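Local coordinates for protein SAM-dependent methyltransferase (PDB 1WZN) that probably transfers a methyl group from S-adenosyl-L-methionine to an acceptor substrate, and binds the product S-adenosyl-L-homocysteine, at residues A[26-37]-A[227-235]. Residues are numbered along the deposited sequence; the frame is centred on the assembly and turned at random.
Sequences EIDFVEEIFKED and KIYGNLKRE
The Phe29 ring lies flat against the backbone of the loop that follows strand 225-230. Over one face sits Leu232, its CA 3.7 Å from the centroid of the Phe29 ring and only 8° off the normal, a CH-pi contact; on the opposite face, toward the rim, rests Ile33 CD1 from the same helix. Arg234 N approaches the ring edge near its plane. With CG anti to its own backbone N (chi1 179°), Phe29 reaches out from the helix to the loop, and Trp244 of the neighbouring strand 242-248 meets it edge-to-face. Leu232 CD2 adds an apolar contact at 3.7 Å to Phe29 CD2.

Arg234 CA lies over one face of the Tyr229 ring, toward its rim, and Asp37 OD1 is at the ring's edge, in plane. The Arg234 guanidinium is covered on one face by Glu36 CB, centred above it, 3.3 Å from Arg234 CZ. Along its edge Asp37 is gripped side-on: Arg234 NE donates to OD2 of Asp37 at 2.8 Å, and Arg234 NH2 to Asp37 OD1 at 2.9 Å. Both bonds are nearly straight and lie in the guanidinium plane, yet they meet the carboxylate from above, the two planes being 49° apart. A bend at chi3 turns the guanidinium toward this carboxylate, while the CD of Arg234 packs on Glu32 CG at 3.5 Å. One water links Glu32 OE1 to Arg234 N; a second joins Arg234 NH1 to Glu32 OE2, weakly at the glutamate.

Helix 23-36 is thereby joined to an edge strand of the Rossmann-like methyltransferase sheet and its following loop. The paired bonds fix the guanidinium's rotation, and the positive charge beside buried Asp37 would be expected to favour its ionised form.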
ATOM      1  N   GLU A  26      19.817  -0.542  27.123  1.00 20.70           N
ATOM      2  CA  GLU A  26      20.022   0.873  26.853  1.00 21.58           C
ATOM      3  C   GLU A  26      20.980   1.511  27.847  1.00 19.66           C
ATOM      4  O   GLU A  26      21.833   2.300  27.463  1.00 19.07           O
ATOM      5  CB  GLU A  26      18.687   1.626  26.852  1.00 26.59           C
ATOM      6  CG  GLU A  26      17.925   1.483  25.543  1.00 33.57           C
ATOM      7  CD  GLU A  26      16.753   2.432  25.430  1.00 37.13           C
ATOM      8  OE1 GLU A  26      16.102   2.433  24.365  1.00 39.97           O
ATOM      9  OE2 GLU A  26      16.477   3.175  26.399  1.00 39.74           O
ATOM     10  N   ILE A  27      20.864   1.168  29.125  1.00 17.63           N
ATOM     11  CA  ILE A  27      21.771   1.765  30.096  1.00 18.48           C
ATOM     12  C   ILE A  27      23.179   1.183  29.957  1.00 17.58           C
ATOM     13  O   ILE A  27      24.160   1.831  30.316  1.00 18.80           O
ATOM     14  CB  ILE A  27      21.210   1.625  31.528  1.00 18.48           C
ATOM     15  CG1 ILE A  27      19.901   2.418  31.619  1.00 16.01           C
ATOM     16  CG2 ILE A  27      22.206   2.162  32.551  1.00 19.31           C
ATOM     17  CD1 ILE A  27      20.001   3.861  31.101  1.00 17.91           C
ATOM     18  N   ASP A  28      23.284  -0.029  29.416  1.00 19.51           N
ATOM     19  CA  ASP A  28      24.603  -0.624  29.178  1.00 19.99           C
ATOM     20  C   ASP A  28      25.305   0.296  28.179  1.00 20.72           C
ATOM     21  O   ASP A  28      26.486   0.601  28.318  1.00 20.14           O
ATOM     22  CB  ASP A  28      24.499  -2.014  28.534  1.00 21.31           C
ATOM     23  CG  ASP A  28      24.157  -3.107  29.525  1.00 23.82           C
ATOM     24  OD1 ASP A  28      24.176  -2.846  30.745  1.00 23.24           O
ATOM     25  OD2 ASP A  28      23.884  -4.242  29.069  1.00 21.90           O
ATOM     26  N   PHE A  29      24.563   0.719  27.155  1.00 20.16           N
ATOM     27  CA  PHE A  29      25.104   1.609  26.129  1.00 18.99           C
ATOM     28  C   PHE A  29      25.450   2.961  26.740  1.00 18.48           C
ATOM     29  O   PHE A  29      26.497   3.535  26.442  1.00 18.84           O
ATOM     30  CB  PHE A  29      24.092   1.796  24.988  1.00 18.30           C
ATOM     31  CG  PHE A  29      24.567   2.727  23.900  1.00 18.97           C
ATOM     32  CD1 PHE A  29      25.804   2.535  23.292  1.00 20.29           C
ATOM     33  CD2 PHE A  29      23.774   3.793  23.482  1.00 17.78           C
ATOM     34  CE1 PHE A  29      26.249   3.397  22.278  1.00 21.74           C
ATOM     35  CE2 PHE A  29      24.208   4.661  22.470  1.00 19.98           C
ATOM     36  CZ  PHE A  29      25.447   4.462  21.870  1.00 20.06           C
ATOM     37  N   VAL A  30      24.565   3.469  27.589  1.00 18.01           N
ATOM     38  CA  VAL A  30      24.806   4.745  28.250  1.00 17.44           C
ATOM     39  C   VAL A  30      26.100   4.689  29.064  1.00 17.72           C
ATOM     40  O   VAL A  30      26.897   5.625  29.030  1.00 17.76           O
ATOM     41  CB  VAL A  30      23.623   5.129  29.171  1.00 18.52           C
ATOM     42  CG1 VAL A  30      23.988   6.347  30.032  1.00 18.21           C
ATOM     43  CG2 VAL A  30      22.394   5.445  28.319  1.00 15.79           C
ATOM     44  N   GLU A  31      26.326   3.591  29.783  1.00 17.46           N
ATOM     45  CA  GLU A  31      27.550   3.483  30.576  1.00 20.06           C
ATOM     46  C   GLU A  31      28.785   3.417  29.687  1.00 20.32           C
ATOM     47  O   GLU A  31      29.862   3.865  30.083  1.00 21.37           O
ATOM     48  CB  GLU A  31      27.521   2.261  31.498  1.00 20.94           C
ATOM     49  CG  GLU A  31      26.481   2.331  32.599  1.00 21.56           C
ATOM     50  CD  GLU A  31      26.810   1.399  33.749  1.00 21.36           C
ATOM     51  OE1 GLU A  31      27.489   1.845  34.699  1.00 22.78           O
ATOM     52  OE2 GLU A  31      26.403   0.221  33.693  1.00 20.61           O
ATOM     53  N   GLU A  32      28.645   2.850  28.491  1.00 21.68           N
ATOM     54  CA  GLU A  32      29.788   2.796  27.587  1.00 22.90           C
ATOM     55  C   GLU A  32      30.106   4.231  27.166  1.00 22.30           C
ATOM     56  O   GLU A  32      31.270   4.603  27.025  1.00 22.72           O
ATOM     57  CB  GLU A  32      29.495   1.939  26.353  1.00 27.06           C
ATOM     58  CG  GLU A  32      30.629   1.992  25.337  1.00 33.02           C
ATOM     59  CD  GLU A  32      30.528   0.926  24.269  1.00 39.59           C
ATOM     60  OE1 GLU A  32      29.483   0.857  23.585  1.00 41.06           O
ATOM     61  OE2 GLU A  32      31.503   0.158  24.109  1.00 43.06           O
ATOM     62  N   ILE A  33      29.070   5.045  26.978  1.00 21.69           N
ATOM     63  CA  ILE A  33      29.287   6.439  26.605  1.00 19.48           C
ATOM     64  C   ILE A  33      29.998   7.154  27.759  1.00 20.79           C
ATOM     65  O   ILE A  33      30.943   7.913  27.536  1.00 22.77           O
ATOM     66  CB  ILE A  33      27.951   7.158  26.278  1.00 19.57           C
ATOM     67  CG1 ILE A  33      27.316   6.545  25.022  1.00 17.10           C
ATOM     68  CG2 ILE A  33      28.200   8.638  26.036  1.00 18.24           C
ATOM     69  CD1 ILE A  33      25.958   7.144  24.676  1.00 18.83           C
ATOM     70  N   PHE A  34      29.550   6.912  28.992  1.00 19.15           N
ATOM     71  CA  PHE A  34      30.183   7.531  30.162  1.00 21.45           C
ATOM     72  C   PHE A  34      31.671   7.181  30.199  1.00 21.64           C
ATOM     73  O   PHE A  34      32.525   8.036  30.431  1.00 21.45           O
ATOM     74  CB  PHE A  34      29.558   7.028  31.475  1.00 18.80           C
ATOM     75  CG  PHE A  34      28.149   7.504  31.726  1.00 18.73           C
ATOM     76  CD1 PHE A  34      27.621   8.598  31.044  1.00 18.80           C
ATOM     77  CD2 PHE A  34      27.366   6.877  32.698  1.00 19.37           C
ATOM     78  CE1 PHE A  34      26.330   9.063  31.332  1.00 19.97           C
ATOM     79  CE2 PHE A  34      26.080   7.333  32.991  1.00 19.87           C
ATOM     80  CZ  PHE A  34      25.560   8.430  32.307  1.00 19.08           C
ATOM     81  N   LYS A  35      31.969   5.911  29.957  1.00 24.25           N
ATOM     82  CA  LYS A  35      33.341   5.420  29.990  1.00 27.35           C
ATOM     83  C   LYS A  35      34.241   5.900  28.860  1.00 28.45           C
ATOM     84  O   LYS A  35      35.390   6.273  29.095  1.00 27.21           O
ATOM     85  CB  LYS A  35      33.334   3.889  30.015  1.00 30.55           C
ATOM     86  CG  LYS A  35      34.702   3.243  29.836  1.00 34.79           C
ATOM     87  CD  LYS A  35      34.572   1.731  29.767  1.00 38.22           C
ATOM     88  CE  LYS A  35      35.891   1.067  29.411  1.00 40.83           C
ATOM     89  NZ  LYS A  35      35.726  -0.403  29.223  1.00 43.16           N
ATOM     90  N   GLU A  36      33.718   5.905  27.639  1.00 27.86           N
ATOM     91  CA  GLU A  36      34.514   6.290  26.481  1.00 27.93           C
ATOM     92  C   GLU A  36      34.410   7.741  26.013  1.00 28.45           C
ATOM     93  O   GLU A  36      35.382   8.294  25.500  1.00 28.08           O
ATOM     94  CB  GLU A  36      34.182   5.369  25.302  1.00 27.66           C
ATOM     95  CG  GLU A  36      34.389   3.887  25.563  1.00 30.69           C
ATOM     96  CD  GLU A  36      35.821   3.545  25.930  1.00 33.11           C
ATOM     97  OE1 GLU A  36      36.746   4.190  25.399  1.00 34.46           O
ATOM     98  OE2 GLU A  36      36.022   2.618  26.742  1.00 34.79           O
ATOM     99  N   ASP A  37      33.249   8.364  26.180  1.00 26.06           N
ATOM    100  CA  ASP A  37      33.092   9.741  25.723  1.00 25.34           C
ATOM    101  C   ASP A  37      33.286  10.832  26.765  1.00 24.26           C
ATOM    102  O   ASP A  37      33.814  11.900  26.453  1.00 24.09           O
ATOM    103  CB  ASP A  37      31.736   9.901  25.040  1.00 26.54           C
ATOM    104  CG  ASP A  37      31.651   9.104  23.753  1.00 27.72           C
ATOM    105  OD1 ASP A  37      32.454   9.383  22.840  1.00 30.24           O
ATOM    106  OD2 ASP A  37      30.803   8.194  23.660  1.00 28.34           O
ATOM    107  N   LYS A 227      28.728  14.087  19.162  1.00 22.52           N
ATOM    108  CA  LYS A 227      28.801  12.849  18.418  1.00 23.94           C
ATOM    109  C   LYS A 227      27.392  12.358  18.133  1.00 23.81           C
ATOM    110  O   LYS A 227      26.462  12.638  18.891  1.00 21.30           O
ATOM    111  CB  LYS A 227      29.577  11.801  19.215  1.00 28.59           C
ATOM    112  CG  LYS A 227      31.035  12.181  19.440  1.00 32.98           C
ATOM    113  CD  LYS A 227      31.789  11.082  20.152  1.00 39.56           C
ATOM    114  CE  LYS A 227      33.291  11.302  20.064  1.00 42.03           C
ATOM    115  NZ  LYS A 227      33.720  11.760  18.708  1.00 45.41           N
ATOM    116  N   ILE A 228      27.239  11.656  17.019  1.00 22.76           N
ATOM    117  CA  ILE A 228      25.951  11.096  16.637  1.00 20.24           C
ATOM    118  C   ILE A 228      26.173   9.600  16.520  1.00 21.28           C
ATOM    119  O   ILE A 228      27.013   9.154  15.737  1.00 19.63           O
ATOM    120  CB  ILE A 228      25.472  11.643  15.269  1.00 22.49           C
ATOM    121  CG1 ILE A 228      25.370  13.167  15.326  1.00 22.58           C
ATOM    122  CG2 ILE A 228      24.111  11.044  14.913  1.00 20.03           C
ATOM    123  CD1 ILE A 228      24.979  13.806  14.003  1.00 28.66           C
ATOM    124  N   TYR A 229      25.444   8.826  17.319  1.00 18.81           N
ATOM    125  CA  TYR A 229      25.566   7.374  17.295  1.00 19.23           C
ATOM    126  C   TYR A 229      24.218   6.778  16.933  1.00 18.92           C
ATOM    127  O   TYR A 229      23.201   7.470  16.945  1.00 19.47           O
ATOM    128  CB  TYR A 229      25.981   6.824  18.669  1.00 20.25           C
ATOM    129  CG  TYR A 229      27.334   7.277  19.179  1.00 22.45           C
ATOM    130  CD1 TYR A 229      28.445   7.314  18.337  1.00 22.76           C
ATOM    131  CD2 TYR A 229      27.509   7.626  20.519  1.00 23.52           C
ATOM    132  CE1 TYR A 229      29.700   7.686  18.817  1.00 25.21           C
ATOM    133  CE2 TYR A 229      28.759   7.998  21.014  1.00 24.42           C
ATOM    134  CZ  TYR A 229      29.850   8.026  20.159  1.00 26.29           C
ATOM    135  OH  TYR A 229      31.083   8.396  20.641  1.00 26.40           O
ATOM    136  N   GLY A 230      24.212   5.490  16.616  1.00 22.10           N
ATOM    137  CA  GLY A 230      22.969   4.832  16.275  1.00 23.66           C
ATOM    138  C   GLY A 230      22.901   3.395  16.749  1.00 25.48           C
ATOM    139  O   GLY A 230      23.925   2.735  16.921  1.00 27.18           O
ATOM    140  N   ASN A 231      21.685   2.915  16.980  1.00 28.02           N
ATOM    141  CA  ASN A 231      21.453   1.530  17.394  1.00 31.15           C
ATOM    142  C   ASN A 231      22.361   0.942  18.484  1.00 31.73           C
ATOM    143  O   ASN A 231      22.965  -0.120  18.298  1.00 34.28           O
ATOM    144  CB  ASN A 231      21.501   0.632  16.156  1.00 33.51           C
ATOM    145  CG  ASN A 231      20.312   0.849  15.235  1.00 35.17           C
ATOM    146  OD1 ASN A 231      19.713   1.926  15.213  1.00 35.80           O
ATOM    147  ND2 ASN A 231      19.975  -0.174  14.460  1.00 39.35           N
ATOM    148  N   LEU A 232      22.444   1.629  19.616  1.00 30.69           N
ATOM    149  CA  LEU A 232      23.234   1.179  20.762  1.00 26.83           C
ATOM    150  C   LEU A 232      24.699   0.840  20.507  1.00 27.08           C
ATOM    151  O   LEU A 232      25.245  -0.077  21.119  1.00 24.78           O
ATOM    152  CB  LEU A 232      22.545  -0.019  21.421  1.00 27.15           C
ATOM    153  CG  LEU A 232      21.086   0.213  21.816  1.00 25.24           C
ATOM    154  CD1 LEU A 232      20.552  -1.018  22.534  1.00 26.65           C
ATOM    155  CD2 LEU A 232      20.979   1.444  22.709  1.00 25.70           C
ATOM    156  N   LYS A 233      25.337   1.589  19.614  1.00 25.97           N
ATOM    157  CA  LYS A 233      26.747   1.383  19.314  1.00 27.44           C
ATOM    158  C   LYS A 233      27.381   2.752  19.179  1.00 26.00           C
ATOM    159  O   LYS A 233      26.735   3.686  18.708  1.00 24.38           O
ATOM    160  CB  LYS A 233      26.924   0.609  18.003  1.00 30.87           C
ATOM    161  CG  LYS A 233      26.403  -0.819  18.037  1.00 36.07           C
ATOM    162  CD  LYS A 233      26.652  -1.522  16.708  1.00 39.74           C
ATOM    163  CE  LYS A 233      26.159  -2.962  16.745  1.00 44.38           C
ATOM    164  NZ  LYS A 233      26.830  -3.761  17.816  1.00 46.11           N
ATOM    165  N   ARG A 234      28.634   2.881  19.605  1.00 25.16           N
ATOM    166  CA  ARG A 234      29.318   4.158  19.493  1.00 27.79           C
ATOM    167  C   ARG A 234      29.828   4.345  18.066  1.00 30.45           C
ATOM    168  O   ARG A 234      31.015   4.583  17.824  1.00 30.06           O
ATOM    169  CB  ARG A 234      30.462   4.252  20.510  1.00 27.56           C
ATOM    170  CG  ARG A 234      29.960   4.368  21.943  1.00 28.49           C
ATOM    171  CD  ARG A 234      31.088   4.541  22.957  1.00 26.79           C
ATOM    172  NE  ARG A 234      31.870   5.749  22.724  1.00 26.76           N
ATOM    173  CZ  ARG A 234      33.089   5.756  22.194  1.00 28.51           C
ATOM    174  NH1 ARG A 234      33.664   4.616  21.838  1.00 30.17           N
ATOM    175  NH2 ARG A 234      33.736   6.900  22.027  1.00 29.79           N
ATOM    176  N   GLU A 235      28.897   4.224  17.128  1.00 31.11           N
ATOM    177  CA  GLU A 235      29.170   4.390  15.707  1.00 32.78           C
ATOM    178  C   GLU A 235      27.830   4.687  15.044  1.00 31.91           C
ATOM    179  O   GLU A 235      26.778   4.542  15.672  1.00 29.87           O
ATOM    180  CB  GLU A 235      29.791   3.115  15.120  1.00 34.37           C
ATOM    181  CG  GLU A 235      28.955   1.858  15.306  1.00 40.18           C
ATOM    182  CD  GLU A 235      29.640   0.607  14.766  1.00 44.01           C
ATOM    183  OE1 GLU A 235      30.761   0.292  15.221  1.00 45.97           O
ATOM    184  OE2 GLU A 235      29.056  -0.065  13.890  1.00 46.19           O
TER
HETATM  185  O   HOH W   1      29.869   0.607  20.962  1.00 34.69           O
HETATM  186  O   HOH W   2      32.835   1.870  22.051  1.00 46.81           O